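UDP-N-acetylglucosamine 2-epimerase (Methanocaldococcus jannaschii, PDB 4NES) probably catalyses the reversible epimerization at C-2 of UDP-N-acetylglucosamine, giving UDP-N-acetylmannosamine, and works as a homodimer. Local coordinates at residues V91-T96 with H115-L120; E85-V90 with L109-A114; L120-R125 with R306-R311. All coordinates share one frame; numbering follows the deposited sequence.

In the fold
Contacts 1 and 2 are two ends of one pairing. Both join strand 89-93 to strand 112-116 in the seven-stranded parallel sheet of a GT-B fold. Contact 2 is at the start of the strands, partly buried, its centre about 24 Å from the centre of the chain. Backbone bonds, aliphatic packing and a water hold it. Contact 1 is at the buried C-terminal ends, where polar side chains come in, with Thr96 of the pocket around the bound UDP-N-acetylglucosamine. Contact 3 is also buried, but it joins two loops, each following a strand of a different parallel sheet. It has no direct hydrogen bond across; waters and packing do the work. Leu120 belongs to contacts 1 and 3.

Contact 1: V91-T96 with H115-L120; sequences VVQGDT and HVEAGL. With UD1 (uridine-diphosphate-N-acetylglucosamine), chain B.
The ring of His115 swings away from its own backbone N (chi1 -171°), and this carries NE2 over to the carbonyl of Gly94. NE2 donates to Gly94 O at 2.7 Å. The oxygen lies close to the ring plane, and the bond uses a lone pair in the carbonyl plane. ND1 of the same ring is held by Asp137, so both ring nitrogens are engaged and the ring's rotation is fixed.

Gln93 also has CG opposite its backbone N, and a bend at chi2 (-75°) turns the amide toward Glu117. Its CG passes across Val116 CG1 at 3.9 Å. The planes of the amide and the Glu117 carboxylate are nearly perpendicular. A water links them: it accepts from Gln93 NE2 at 3.0 Å and donates to Glu117 OE1 at 2.8 Å. The other carboxylate oxygen, OE2, is paired with Lys15 and bonded by Asn169.

The backbones run parallel. Val116 N donates to Val92 O at 2.9 Å, and Gly94 N donates to Val116 O at 3.0 Å. Val91 CG1 meets Val116 CG2 at 3.8 Å. Beyond the strand end, Thr96 is the N-cap of helix 97-108, its OG1 bonding Val99 N weakly. Its CA approaches O7' of the bound UDP-N-acetylglucosamine at 3.3 Å. The loop after strand 89-93 thus reaches the bound nucleotide sugar.

The two strands are the outer parts of a beta-alpha-beta unit built around helix 97-108. Val92 and His115 face that helix through Val99. On the other side of the sheet, Gln93 and Val116 pack on helix 10-23.

Contact 2: E85-V90 with L109-A114; sequences EKPDVV and LKIDVA
Val90 is gripped at both backbone polar atoms by strand 112-116. Its N donates to Asp112 O at 2.9 Å, and its O accepts from Ala114 N at 2.7 Å. Both bonds are almost straight, at 170° and 179°. This is the hydrogen-bonding pattern of parallel strands. One step earlier Asp88 O and Asp112 N are 3.5 Å apart, and a water bridges them. It donates to Asp88 O at 2.6 Å and accepts from Asp112 N at 3.0 Å.

Asp88 points away from the partner strand at CB, and its OD2 accepts from the N-terminal amine of Met1. The backbone of Val89 is bonded to Ser4 of the adjoining strand, and that of Val113 to Ser141 and Tyr142. These polar groups are thus shared out among neighbouring strands and loops.

Ile111 and Val90 carry much of the apolar contact. With CG1 of Ile111 beside the backbone N (chi1 -64°), CG2 is left anti to that N. From there CG2 touches Pro87 O at 3.6 Å and Val90 CG2 at 3.9 Å. On the other face of the sheet, Val89 CG1 meets Ala114 CB at 4.2 Å.

After helix 97-108, Lys110 takes positive phi in a Schellman motif, which leads the chain into strand 112-116 of the beta-alpha-beta unit. Val90, Ile111 and Val113 rest on Ala106 of helix 97-108. Pro87 and Val90 also pack on Leu82 of helix 67-85.

Contact 3: L120-R125 with R306-R311; sequences LRSFDR and RDNTER
The loops come together most closely at Ser122 and Glu310, their CA atoms 4.1 Å apart, with neither chain in a regular strand or helix. Each loop follows a strand of a different parallel sheet of the GT-B fold, and each contains an ST turn, made by Ser122 and Thr309. Two waters join the backbones: one links Arg121 N with Glu310 O, the other Arg121 O with Thr309 O. A CA-H...O contact runs from Glu310 CA to Arg121 O at 3.4 Å.

Glu310 CG sits between its backbone N and carbonyl carbon (chi1 56°), and a bend at chi2 brings the carboxylate to two arginines. Arg306 grips it end-on. NH1 reaches OE2 at 2.7 Å on the syn lone pair, and NH2 reaches OE1 at 2.8 Å. Arg311 NH1 comes to OE2 from above the carboxylate plane, at 2.9 Å. OE2 thus takes two donors, and the positive charges probably keep Glu310 ionised. Arg311 NH2 in turn pairs with Glu293.

Ser122 CB lies 3.5 Å from Asn308 OD1. The Asn308 amide stands nearly at right angles to the Asp124 carboxylate. Helix 128-138 holds the first loop through Glu130, which accepts from Ser122 N and Phe123 N. Leu120 CD2 covers one face of the Arg311 guanidinium, off centre toward its rim, 3.4 Å from NH2.

Contact 1: V91-T96 with H115-L120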
loop_
_atom_site.group_PDB
_atom_site.type_symbol
_atom_site.label_atom_id
_atom_site.label_comp_id
_atom_site.label_asym_id
_atom_site.label_seq_id
_atom_site.Cartn_x
_atom_site.Cartn_y
_atom_site.Cartn_z
ATOM N N VAL A 91 -13.696 1.849 8.941
ATOM C CA VAL A 91 -12.820 1.756 10.102
ATOM C C VAL A 91 -12.070 0.429 10.061
ATOM O O VAL A 91 -12.687 -0.630 9.906
ATOM C CB VAL A 91 -13.622 1.846 11.416
ATOM C CG1 VAL A 91 -12.733 1.567 12.606
ATOM C CG2 VAL A 91 -14.249 3.226 11.567
ATOM N N VAL A 92 -10.741 0.493 10.179
ATOM C CA VAL A 92 -9.909 -0.703 10.290
ATOM C C VAL A 92 -8.959 -0.538 11.460
ATOM O O VAL A 92 -8.530 0.577 11.772
ATOM C CB VAL A 92 -9.118 -0.988 9.001
ATOM C CG1 VAL A 92 -10.063 -1.479 7.906
ATOM C CG2 VAL A 92 -8.323 0.238 8.565
ATOM N N GLN A 93 -8.633 -1.652 12.110
ATOM C CA GLN A 93 -7.822 -1.613 13.323
ATOM C C GLN A 93 -6.570 -2.431 13.167
ATOM O O GLN A 93 -6.637 -3.632 12.948
ATOM C CB GLN A 93 -8.609 -2.174 14.521
ATOM C CG GLN A 93 -7.921 -2.011 15.900
ATOM C CD GLN A 93 -6.759 -2.966 16.137
ATOM O OE1 GLN A 93 -6.875 -4.172 15.941
ATOM N NE2 GLN A 93 -5.631 -2.420 16.557
ATOM N N GLY A 94 -5.428 -1.782 13.317
ATOM C CA GLY A 94 -4.173 -2.507 13.439
ATOM C C GLY A 94 -3.404 -2.739 12.147
ATOM O O GLY A 94 -3.179 -1.823 11.345
ATOM N N ASP A 95 -2.976 -3.981 11.952
ATOM C CA ASP A 95 -1.934 -4.237 10.965
ATOM C C ASP A 95 -1.999 -5.606 10.269
ATOM O O ASP A 95 -0.990 -6.098 9.748
ATOM C CB ASP A 95 -0.570 -4.046 11.632
ATOM C CG ASP A 95 -0.410 -4.897 12.868
ATOM O OD1 ASP A 95 -1.148 -5.894 13.012
ATOM O OD2 ASP A 95 0.448 -4.569 13.710
ATOM N N THR A 96 -3.171 -6.214 10.225
ATOM C CA THR A 96 -3.324 -7.506 9.567
ATOM C C THR A 96 -3.562 -7.303 8.076
ATOM O O THR A 96 -3.780 -6.180 7.620
ATOM C CB THR A 96 -4.500 -8.288 10.169
ATOM O OG1 THR A 96 -5.716 -7.590 9.869
ATOM C CG2 THR A 96 -4.346 -8.403 11.682
ATOM N N HIS A 115 -8.066 4.735 10.610
ATOM C CA HIS A 115 -7.160 3.697 11.071
ATOM C C HIS A 115 -6.968 3.789 12.575
ATOM O O HIS A 115 -6.370 4.745 13.084
ATOM C CB HIS A 115 -5.806 3.811 10.367
ATOM C CG HIS A 115 -4.901 2.658 10.629
ATOM N ND1 HIS A 115 -3.529 2.746 10.484
ATOM C CD2 HIS A 115 -5.153 1.378 10.998
ATOM C CE1 HIS A 115 -2.982 1.581 10.767
ATOM N NE2 HIS A 115 -3.948 0.730 11.088
ATOM N N VAL A 116 -7.468 2.774 13.269
ATOM C CA VAL A 116 -7.339 2.675 14.714
ATOM C C VAL A 116 -6.018 1.979 15.018
ATOM O O VAL A 116 -5.724 0.932 14.439
ATOM C CB VAL A 116 -8.521 1.883 15.295
ATOM C CG1 VAL A 116 -8.401 1.736 16.818
ATOM C CG2 VAL A 116 -9.842 2.551 14.925
ATOM N N GLU A 117 -5.222 2.584 15.896
ATOM C CA GLU A 117 -3.870 2.124 16.242
ATOM C C GLU A 117 -2.899 2.432 15.096
ATOM O O GLU A 117 -2.211 1.555 14.564
ATOM C CB GLU A 117 -3.840 0.650 16.670
ATOM C CG GLU A 117 -2.606 0.266 17.469
ATOM C CD GLU A 117 -2.550 -1.221 17.749
ATOM O OE1 GLU A 117 -2.229 -2.011 16.827
ATOM O OE2 GLU A 117 -2.838 -1.598 18.900
ATOM N N ALA A 118 -2.853 3.711 14.741
ATOM C CA ALA A 118 -2.035 4.228 13.663
ATOM C C ALA A 118 -0.665 4.661 14.179
ATOM O O ALA A 118 -0.535 5.118 15.300
ATOM C CB ALA A 118 -2.757 5.409 13.028
ATOM N N GLY A 119 0.355 4.527 13.341
ATOM C CA GLY A 119 1.641 5.129 13.621
ATOM C C GLY A 119 2.627 4.269 14.382
ATOM O O GLY A 119 3.750 4.698 14.636
ATOM N N LEU A 120 2.223 3.067 14.781
ATOM C CA LEU A 120 3.160 2.171 15.455
ATOM C C LEU A 120 4.242 1.749 14.457
ATOM O O LEU A 120 3.947 1.463 13.290
ATOM C CB LEU A 120 2.453 0.940 16.014
ATOM C CG LEU A 120 1.598 1.105 17.273
ATOM C CD1 LEU A 120 0.458 2.063 17.067
ATOM C CD2 LEU A 120 1.069 -0.256 17.707
HETATM C "C1'" UD1 B . -2.604 -12.982 11.658
HETATM C "C2'" UD1 B . -1.969 -11.647 11.416
HETATM C "C3'" UD1 B . -1.160 -11.229 12.546
HETATM C "C4'" UD1 B . -1.883 -11.260 13.823
HETATM C "C5'" UD1 B . -2.573 -12.587 14.010
HETATM C "C6'" UD1 B . -3.477 -12.598 15.184
HETATM C "C7'" UD1 B . -1.467 -11.192 8.941
HETATM C "C8'" UD1 B . -0.476 -11.328 7.824
HETATM N "N2'" UD1 B . -1.081 -11.726 10.227
HETATM O "O1'" UD1 B . -1.610 -13.934 11.796
HETATM O "O3'" UD1 B . -0.656 -9.903 12.306
HETATM O "O4'" UD1 B . -1.001 -11.030 14.911
HETATM O "O5'" UD1 B . -3.386 -12.899 12.883
HETATM O "O6'" UD1 B . -3.591 -13.820 15.813
HETATM O "O7'" UD1 B . -2.560 -10.651 8.757
HETATM N N1 UD1 B . -5.322 -20.649 11.406
HETATM C C2 UD1 B . -6.270 -21.472 11.859
HETATM N N3 UD1 B . -7.460 -20.996 12.223
HETATM C C4 UD1 B . -7.741 -19.689 12.131
HETATM C C5 UD1 B . -6.778 -18.805 11.667
HETATM C C6 UD1 B . -5.542 -19.317 11.303
HETATM O O2 UD1 B . -6.058 -22.665 11.956
HETATM O O4 UD1 B . -8.967 -19.223 12.507
HETATM C C1B UD1 B . -3.987 -21.158 11.013
HETATM C C2B UD1 B . -3.901 -21.653 9.626
HETATM O "O2'" UD1 B . -3.020 -22.748 9.571
HETATM C C3B UD1 B . -3.340 -20.532 8.907
HETATM C C4B UD1 B . -2.383 -19.978 9.897
HETATM O O4B UD1 B . -2.991 -20.143 11.164
HETATM O O3B UD1 B . -2.726 -20.864 7.686
HETATM C C5B UD1 B . -2.093 -18.536 9.676
HETATM O O5B UD1 B . -3.223 -17.708 9.573
HETATM P PA UD1 B . -3.077 -16.239 9.090
HETATM O O1A UD1 B . -2.502 -16.243 7.708
HETATM O O2A UD1 B . -4.418 -15.583 9.150
HETATM O O3A UD1 B . -2.023 -15.518 9.994
HETATM P PB UD1 B . -1.893 -15.471 11.583
HETATM O O1B UD1 B . -0.647 -16.205 11.956
HETATM O O2B UD1 B . -3.168 -15.914 12.248
HETATM O O HOH W 1 -3.507 -4.506 16.839
#

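Contact 2: E85-V90 with L109-A114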
loop_
_atom_site.group_PDB
_atom_site.type_symbol
_atom_site.label_atom_id
_atom_site.label_comp_id
_atom_site.label_asym_id
_atom_site.label_seq_id
_atom_site.Cartn_x
_atom_site.Cartn_y
_atom_site.Cartn_z
ATOM N N GLU A 85 -22.915 -1.088 -0.552
ATOM C CA GLU A 85 -23.326 -0.407 0.673
ATOM C C GLU A 85 -22.941 1.064 0.732
ATOM O O GLU A 85 -23.592 1.853 1.415
ATOM C CB GLU A 85 -22.797 -1.154 1.906
ATOM C CG GLU A 85 -23.382 -2.551 2.076
ATOM C CD GLU A 85 -24.893 -2.560 2.309
ATOM O OE1 GLU A 85 -25.482 -1.493 2.594
ATOM O OE2 GLU A 85 -25.493 -3.650 2.210
ATOM N N LYS A 86 -21.884 1.434 0.017
ATOM C CA LYS A 86 -21.446 2.828 -0.053
ATOM C C LYS A 86 -21.380 3.578 1.285
ATOM O O LYS A 86 -22.004 4.627 1.444
ATOM C CB LYS A 86 -22.296 3.595 -1.073
ATOM C CG LYS A 86 -22.250 2.968 -2.468
ATOM C CD LYS A 86 -23.016 3.799 -3.491
ATOM C CE LYS A 86 -24.476 3.970 -3.110
ATOM N NZ LYS A 86 -25.249 2.696 -3.154
ATOM N N PRO A 87 -20.613 3.052 2.255
ATOM C CA PRO A 87 -20.440 3.827 3.487
ATOM C C PRO A 87 -19.603 5.051 3.173
ATOM O O PRO A 87 -18.931 5.077 2.131
ATOM C CB PRO A 87 -19.643 2.874 4.388
ATOM C CG PRO A 87 -18.847 2.050 3.426
ATOM C CD PRO A 87 -19.763 1.844 2.235
ATOM N N ASP A 88 -19.606 6.060 4.029
ATOM C CA ASP A 88 -18.679 7.149 3.755
ATOM C C ASP A 88 -17.461 7.150 4.679
ATOM O O ASP A 88 -16.556 7.956 4.502
ATOM C CB ASP A 88 -19.363 8.512 3.699
ATOM C CG ASP A 88 -20.179 8.806 4.925
ATOM O OD1 ASP A 88 -19.959 8.167 5.967
ATOM O OD2 ASP A 88 -21.053 9.691 4.846
ATOM N N VAL A 89 -17.439 6.244 5.657
ATOM C CA VAL A 89 -16.212 5.978 6.408
ATOM C C VAL A 89 -16.040 4.472 6.605
ATOM O O VAL A 89 -17.009 3.758 6.879
ATOM C CB VAL A 89 -16.217 6.658 7.798
ATOM C CG1 VAL A 89 -14.910 6.388 8.529
ATOM C CG2 VAL A 89 -16.463 8.157 7.688
ATOM N N VAL A 90 -14.805 4.002 6.438
ATOM C CA VAL A 90 -14.413 2.637 6.762
ATOM C C VAL A 90 -13.433 2.669 7.927
ATOM O O VAL A 90 -12.456 3.428 7.914
ATOM C CB VAL A 90 -13.794 1.948 5.525
ATOM C CG1 VAL A 90 -12.921 0.752 5.911
ATOM C CG2 VAL A 90 -14.888 1.529 4.558
ATOM N N LEU A 109 -11.960 3.772 -3.835
ATOM C CA LEU A 109 -13.364 4.133 -3.984
ATOM C C LEU A 109 -13.643 5.536 -3.455
ATOM O O LEU A 109 -14.786 5.998 -3.488
ATOM C CB LEU A 109 -14.260 3.134 -3.254
ATOM C CG LEU A 109 -14.363 1.718 -3.833
ATOM C CD1 LEU A 109 -15.309 0.865 -2.986
ATOM C CD2 LEU A 109 -14.815 1.739 -5.289
ATOM N N LYS A 110 -12.602 6.206 -2.972
ATOM C CA LYS A 110 -12.688 7.554 -2.404
ATOM C C LYS A 110 -13.564 7.602 -1.149
ATOM O O LYS A 110 -14.265 8.586 -0.887
ATOM C CB LYS A 110 -13.104 8.584 -3.461
ATOM C CG LYS A 110 -12.203 8.523 -4.689
ATOM C CD LYS A 110 -12.455 9.660 -5.652
ATOM C CE LYS A 110 -11.694 9.411 -6.945
ATOM N NZ LYS A 110 -11.556 10.641 -7.776
ATOM N N ILE A 111 -13.503 6.523 -0.374
ATOM C CA ILE A 111 -14.182 6.436 0.916
ATOM C C ILE A 111 -13.151 6.680 2.001
ATOM O O ILE A 111 -12.104 6.025 2.025
ATOM C CB ILE A 111 -14.795 5.035 1.127
ATOM C CG1 ILE A 111 -15.884 4.762 0.088
ATOM C CG2 ILE A 111 -15.358 4.893 2.553
ATOM C CD1 ILE A 111 -16.361 3.315 0.056
ATOM N N ASP A 112 -13.430 7.614 2.903
ATOM C CA ASP A 112 -12.495 7.931 3.985
ATOM C C ASP A 112 -12.162 6.707 4.835
ATOM O O ASP A 112 -13.054 5.955 5.251
ATOM C CB ASP A 112 -13.059 9.024 4.898
ATOM C CG ASP A 112 -13.075 10.397 4.245
ATOM O OD1 ASP A 112 -12.570 10.552 3.114
ATOM O OD2 ASP A 112 -13.599 11.336 4.883
ATOM N N VAL A 113 -10.872 6.524 5.104
ATOM C CA VAL A 113 -10.407 5.434 5.949
ATOM C C VAL A 113 -9.994 5.957 7.322
ATOM O O VAL A 113 -9.206 6.910 7.429
ATOM C CB VAL A 113 -9.206 4.724 5.300
ATOM C CG1 VAL A 113 -8.620 3.676 6.239
ATOM C CG2 VAL A 113 -9.628 4.100 3.969
ATOM N N ALA A 114 -10.537 5.342 8.367
ATOM C CA ALA A 114 -10.128 5.649 9.732
ATOM C C ALA A 114 -9.324 4.479 10.273
ATOM O O ALA A 114 -9.828 3.363 10.365
ATOM C CB ALA A 114 -11.347 5.895 10.604
HETATM O O HOH W 2 -15.911 9.177 2.335
#

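Contact 3: L120-R125 with R306-R311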
loop_
_atom_site.group_PDB
_atom_site.type_symbol
_atom_site.label_atom_id
_atom_site.label_comp_id
_atom_site.label_asym_id
_atom_site.label_seq_id
_atom_site.Cartn_x
_atom_site.Cartn_y
_atom_site.Cartn_z
ATOM N N LEU A 120 2.223 3.067 14.781
ATOM C CA LEU A 120 3.160 2.171 15.455
ATOM C C LEU A 120 4.242 1.749 14.457
ATOM O O LEU A 120 3.947 1.463 13.290
ATOM C CB LEU A 120 2.453 0.940 16.014
ATOM C CG LEU A 120 1.598 1.105 17.273
ATOM C CD1 LEU A 120 0.458 2.063 17.067
ATOM C CD2 LEU A 120 1.069 -0.256 17.707
ATOM N N ARG A 121 5.498 1.734 14.898
ATOM C CA ARG A 121 6.599 1.322 14.023
ATOM C C ARG A 121 7.608 0.455 14.763
ATOM O O ARG A 121 8.088 0.829 15.834
ATOM C CB ARG A 121 7.327 2.544 13.443
ATOM C CG ARG A 121 6.469 3.488 12.587
ATOM C CD ARG A 121 6.132 2.852 11.238
ATOM N NE ARG A 121 5.373 3.763 10.386
ATOM C CZ ARG A 121 4.046 3.817 10.332
ATOM N NH1 ARG A 121 3.302 3.006 11.081
ATOM N NH2 ARG A 121 3.460 4.689 9.519
ATOM N N SER A 122 7.935 -0.687 14.171
ATOM C CA SER A 122 9.058 -1.505 14.626
ATOM C C SER A 122 10.310 -1.166 13.817
ATOM O O SER A 122 11.428 -1.469 14.239
ATOM C CB SER A 122 8.739 -2.981 14.433
ATOM O OG SER A 122 8.720 -3.282 13.047
ATOM N N PHE A 123 10.110 -0.558 12.646
ATOM C CA PHE A 123 11.184 -0.267 11.685
ATOM C C PHE A 123 11.868 -1.528 11.176
ATOM O O PHE A 123 13.015 -1.503 10.723
ATOM C CB PHE A 123 12.170 0.758 12.250
ATOM C CG PHE A 123 11.508 2.033 12.670
ATOM C CD1 PHE A 123 10.961 2.886 11.724
ATOM C CD2 PHE A 123 11.394 2.360 14.008
ATOM C CE1 PHE A 123 10.329 4.056 12.111
ATOM C CE2 PHE A 123 10.761 3.528 14.405
ATOM C CZ PHE A 123 10.235 4.379 13.447
ATOM N N ASP A 124 11.132 -2.624 11.260
ATOM C CA ASP A 124 11.487 -3.877 10.630
ATOM C C ASP A 124 10.544 -3.960 9.442
ATOM O O ASP A 124 9.731 -4.883 9.363
ATOM C CB ASP A 124 11.193 -5.026 11.599
ATOM C CG ASP A 124 11.833 -6.339 11.184
ATOM O OD1 ASP A 124 12.312 -6.455 10.036
ATOM O OD2 ASP A 124 11.848 -7.262 12.026
ATOM N N ARG A 125 10.638 -2.994 8.524
ATOM C CA ARG A 125 9.693 -2.894 7.402
ATOM C C ARG A 125 9.789 -4.092 6.447
ATOM O O ARG A 125 9.218 -4.088 5.354
ATOM C CB ARG A 125 9.808 -1.544 6.665
ATOM C CG ARG A 125 8.490 -1.065 6.032
ATOM C CD ARG A 125 8.573 0.334 5.390
ATOM N NE ARG A 125 8.427 1.413 6.370
ATOM C CZ ARG A 125 8.339 2.707 6.065
ATOM N NH1 ARG A 125 8.375 3.102 4.794
ATOM N NH2 ARG A 125 8.210 3.606 7.037
ATOM N N ARG A 306 11.373 -10.985 20.598
ATOM C CA ARG A 306 11.552 -10.320 19.306
ATOM C C ARG A 306 12.785 -9.435 19.389
ATOM O O ARG A 306 13.245 -9.110 20.487
ATOM C CB ARG A 306 10.329 -9.457 18.958
ATOM C CG ARG A 306 9.035 -10.230 18.754
ATOM C CD ARG A 306 7.831 -9.293 18.580
ATOM N NE ARG A 306 8.068 -8.312 17.527
ATOM C CZ ARG A 306 7.324 -7.228 17.315
ATOM N NH1 ARG A 306 6.258 -6.995 18.066
ATOM N NH2 ARG A 306 7.642 -6.383 16.346
ATOM N N ASP A 307 13.316 -9.044 18.231
ATOM C CA ASP A 307 14.499 -8.187 18.181
ATOM C C ASP A 307 14.119 -6.720 18.275
ATOM O O ASP A 307 14.968 -5.853 18.503
ATOM C CB ASP A 307 15.276 -8.425 16.883
ATOM C CG ASP A 307 15.860 -9.813 16.798
ATOM O OD1 ASP A 307 16.304 -10.330 17.844
ATOM O OD2 ASP A 307 15.880 -10.384 15.687
ATOM N N ASN A 308 12.835 -6.444 18.096
ATOM C CA ASN A 308 12.322 -5.086 18.173
ATOM C C ASN A 308 10.845 -5.142 18.490
ATOM O O ASN A 308 10.241 -6.214 18.476
ATOM C CB ASN A 308 12.546 -4.342 16.860
ATOM C CG ASN A 308 12.106 -5.144 15.672
ATOM O OD1 ASN A 308 10.935 -5.500 15.556
ATOM N ND2 ASN A 308 13.043 -5.453 14.779
ATOM N N THR A 309 10.268 -3.990 18.796
ATOM C CA THR A 309 8.844 -3.926 19.061
ATOM C C THR A 309 8.282 -2.630 18.499
ATOM O O THR A 309 9.004 -1.644 18.344
ATOM C CB THR A 309 8.528 -4.036 20.578
ATOM O OG1 THR A 309 7.112 -3.934 20.769
ATOM C CG2 THR A 309 9.209 -2.910 21.366
ATOM N N GLU A 310 6.997 -2.634 18.176
ATOM C CA GLU A 310 6.347 -1.420 17.709
ATOM C C GLU A 310 5.600 -0.744 18.846
ATOM O O GLU A 310 4.918 0.253 18.637
ATOM C CB GLU A 310 5.439 -1.663 16.488
ATOM C CG GLU A 310 4.360 -2.711 16.656
ATOM C CD GLU A 310 4.939 -4.098 16.762
ATOM O OE1 GLU A 310 5.559 -4.567 15.782
ATOM O OE2 GLU A 310 4.796 -4.698 17.840
ATOM N N ARG A 311 5.748 -1.275 20.056
ATOM C CA ARG A 311 5.305 -0.534 21.238
ATOM C C ARG A 311 6.479 -0.332 22.191
ATOM O O ARG A 311 6.533 -0.918 23.280
ATOM C CB ARG A 311 4.034 -1.118 21.912
ATOM C CG ARG A 311 3.954 -2.631 22.047
ATOM C CD ARG A 311 3.442 -3.299 20.774
ATOM N NE ARG A 311 2.031 -3.028 20.483
ATOM C CZ ARG A 311 1.397 -3.477 19.404
ATOM N NH1 ARG A 311 2.048 -4.183 18.493
ATOM N NH2 ARG A 311 0.115 -3.194 19.222
HETATM O O HOH W 3 5.537 2.780 17.850
HETATM O O HOH W 4 10.493 0.694 17.561
#